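Local coordinates for protein Pyrsv_gp04 (Pyrobaculum spherical virus, PDB 2VXZ) that is of unknown function but probably acts as a viral transcriptional regulator with a helix-turn-helix-like fold, at residues E82-V87 and K136-E141. Residues are numbered along the deposited sequence; the frame is centred on the assembly and turned at random.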
loop_
_atom_site.group_PDB
_atom_site.type_symbol
_atom_site.label_atom_id
_atom_site.label_comp_id
_atom_site.label_asym_id
_atom_site.label_seq_id
_atom_site.Cartn_x
_atom_site.Cartn_y
_atom_site.Cartn_z
ATOM N N GLU A 82 -7.903 2.860 -9.114
ATOM C CA GLU A 82 -7.883 4.206 -8.558
ATOM C C GLU A 82 -6.881 5.084 -9.284
ATOM O O GLU A 82 -7.216 6.195 -9.644
ATOM C CB GLU A 82 -7.589 4.208 -7.058
ATOM C CG GLU A 82 -8.731 3.685 -6.217
ATOM C CD GLU A 82 -9.919 4.624 -6.188
ATOM O OE1 GLU A 82 -9.779 5.741 -5.669
ATOM O OE2 GLU A 82 -10.989 4.258 -6.705
ATOM N N VAL A 83 -5.656 4.591 -9.505
ATOM C CA VAL A 83 -4.668 5.363 -10.270
ATOM C C VAL A 83 -5.223 5.686 -11.665
ATOM O O VAL A 83 -5.157 6.829 -12.121
ATOM C CB VAL A 83 -3.304 4.642 -10.384
ATOM C CG1 VAL A 83 -2.350 5.414 -11.340
ATOM C CG2 VAL A 83 -2.675 4.466 -8.999
ATOM N N GLU A 84 -5.788 4.693 -12.335
ATOM C CA GLU A 84 -6.259 4.899 -13.702
ATOM C C GLU A 84 -7.454 5.831 -13.750
ATOM O O GLU A 84 -7.595 6.598 -14.709
ATOM C CB GLU A 84 -6.572 3.563 -14.374
ATOM C CG GLU A 84 -5.320 2.716 -14.550
ATOM C CD GLU A 84 -5.465 1.706 -15.630
ATOM O OE1 GLU A 84 -6.188 0.715 -15.405
ATOM O OE2 GLU A 84 -4.866 1.930 -16.711
ATOM N N ARG A 85 -8.301 5.801 -12.718
ATOM C CA ARG A 85 -9.410 6.768 -12.629
ATOM C C ARG A 85 -8.885 8.205 -12.508
ATOM O O ARG A 85 -9.381 9.127 -13.184
ATOM C CB ARG A 85 -10.343 6.452 -11.461
ATOM C CG ARG A 85 -11.516 7.426 -11.354
ATOM C CD ARG A 85 -12.470 7.069 -10.263
ATOM N NE ARG A 85 -11.812 7.074 -8.970
ATOM C CZ ARG A 85 -11.555 8.161 -8.242
ATOM N NH1 ARG A 85 -11.908 9.373 -8.651
ATOM N NH2 ARG A 85 -10.948 8.026 -7.078
ATOM N N LEU A 86 -7.902 8.398 -11.637
ATOM C CA LEU A 86 -7.309 9.721 -11.454
ATOM C C LEU A 86 -6.600 10.202 -12.732
ATOM O O LEU A 86 -6.643 11.391 -13.068
ATOM C CB LEU A 86 -6.349 9.728 -10.266
ATOM C CG LEU A 86 -6.946 9.444 -8.896
ATOM C CD1 LEU A 86 -5.825 9.285 -7.839
ATOM C CD2 LEU A 86 -7.962 10.507 -8.495
ATOM N N VAL A 87 -5.952 9.287 -13.440
ATOM C CA VAL A 87 -5.293 9.625 -14.708
ATOM C C VAL A 87 -6.313 10.015 -15.786
ATOM O O VAL A 87 -6.116 10.987 -16.534
ATOM C CB VAL A 87 -4.423 8.447 -15.206
ATOM C CG1 VAL A 87 -4.097 8.603 -16.687
ATOM C CG2 VAL A 87 -3.155 8.344 -14.366
ATOM N N LYS A 136 5.209 1.905 -11.599
ATOM C CA LYS A 136 6.035 1.041 -12.437
ATOM C C LYS A 136 5.292 -0.247 -12.806
ATOM O O LYS A 136 5.475 -0.806 -13.902
ATOM C CB LYS A 136 7.338 0.746 -11.698
ATOM C CG LYS A 136 8.525 0.469 -12.560
ATOM C CD LYS A 136 9.772 0.433 -11.693
ATOM C CE LYS A 136 10.863 1.307 -12.265
ATOM N NZ LYS A 136 12.135 1.174 -11.494
HETATM N N MSE A 137 4.451 -0.731 -11.892
HETATM C CA MSE A 137 3.636 -1.926 -12.156
HETATM C C MSE A 137 2.603 -1.688 -13.252
HETATM O O MSE A 137 2.275 -2.602 -14.005
HETATM C CB MSE A 137 2.909 -2.385 -10.902
HETATM C CG MSE A 137 3.825 -2.965 -9.879
HETATM SE SE MSE A 137 2.819 -3.422 -8.275
HETATM C CE MSE A 137 1.209 -4.001 -9.096
ATOM N N ILE A 138 2.100 -0.453 -13.331
ATOM C CA ILE A 138 1.052 -0.095 -14.271
ATOM C C ILE A 138 1.600 0.293 -15.654
ATOM O O ILE A 138 1.048 -0.121 -16.685
ATOM C CB ILE A 138 0.189 1.064 -13.733
ATOM C CG1 ILE A 138 -0.454 0.695 -12.390
ATOM C CG2 ILE A 138 -0.876 1.442 -14.753
ATOM C CD1 ILE A 138 -1.067 1.871 -11.654
ATOM N N TYR A 139 2.674 1.085 -15.662
ATOM C CA TYR A 139 3.162 1.776 -16.863
ATOM C C TYR A 139 4.545 1.297 -17.315
ATOM O O TYR A 139 5.060 1.755 -18.346
ATOM C CB TYR A 139 3.183 3.308 -16.618
ATOM C CG TYR A 139 1.810 3.876 -16.286
ATOM C CD1 TYR A 139 0.807 3.911 -17.243
ATOM C CD2 TYR A 139 1.512 4.347 -15.012
ATOM C CE1 TYR A 139 -0.449 4.409 -16.946
ATOM C CE2 TYR A 139 0.248 4.835 -14.706
ATOM C CZ TYR A 139 -0.728 4.860 -15.674
ATOM O OH TYR A 139 -2.002 5.317 -15.391
ATOM N N GLY A 140 5.159 0.386 -16.566
ATOM C CA GLY A 140 6.499 -0.091 -16.897
ATOM C C GLY A 140 7.573 0.895 -16.481
ATOM O O GLY A 140 7.303 1.845 -15.748
ATOM N N GLU A 141 8.792 0.680 -16.970
ATOM C CA GLU A 141 9.925 1.516 -16.580
ATOM C C GLU A 141 9.716 2.963 -16.998
ATOM O O GLU A 141 9.200 3.230 -18.078
ATOM C CB GLU A 141 11.218 1.003 -17.193
ATOM C CG GLU A 141 11.598 -0.382 -16.753
ATOM C CD GLU A 141 11.908 -0.460 -15.290
ATOM O OE1 GLU A 141 12.567 0.462 -14.767
ATOM O OE2 GLU A 141 11.483 -1.440 -14.654
HETATM O O HOH W 1 -3.855 4.841 -17.233
#
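Tyr139, in the last turn of helix 125-139, reaches across to helix 69-89 and sets its hydroxyl end against Val83, Glu84 and Val87. Its chi1 of -60° places CG opposite the carbonyl carbon, and the ring then extends towards the other helix, although its CB does not point there. Tyr139 OH sits 3.4 Å from Val87 CG2, the methyl that stands nearest; this branch meets the phenol end at a slant. One turn back, Val83 CG1 comes up at the ring edge, close to the ring plane, 4.3 Å from Tyr139 CE2. Tyr139 OH is hydrogen-bonded to water 1, which lies in the ring plane at 2.7 Å. The same water donates to Glu84 OE2 over 3.1 Å, bridging the two helices where their side chains do not bond directly. Glu84 OE2 is also in a salt bridge with Arg156 near the C-terminus, which ties this carboxylate to a third part of the chain.

Ile138 adds a second apolar contact, with Val83. Its CD1 lies against that side chain, 3.8 Å from Val83 CB and within reach of both methyls. The other branch, Ile138 CG2, lies over one face of the Tyr139 ring, 3.4 Å above its plane, so a neighbour within the same helix steadies that face. Helix 97-106 flanks Val83 through Leu100, Ile138 also meets Ile80 one turn back on helix 69-89, and the loop at Thr153 lies against both Val87 and Tyr139. The contact is thus a helix-to-helix junction between the end of helix 125-139 and the long central helix 69-89, within the region assigned to the transcriptional-regulator family.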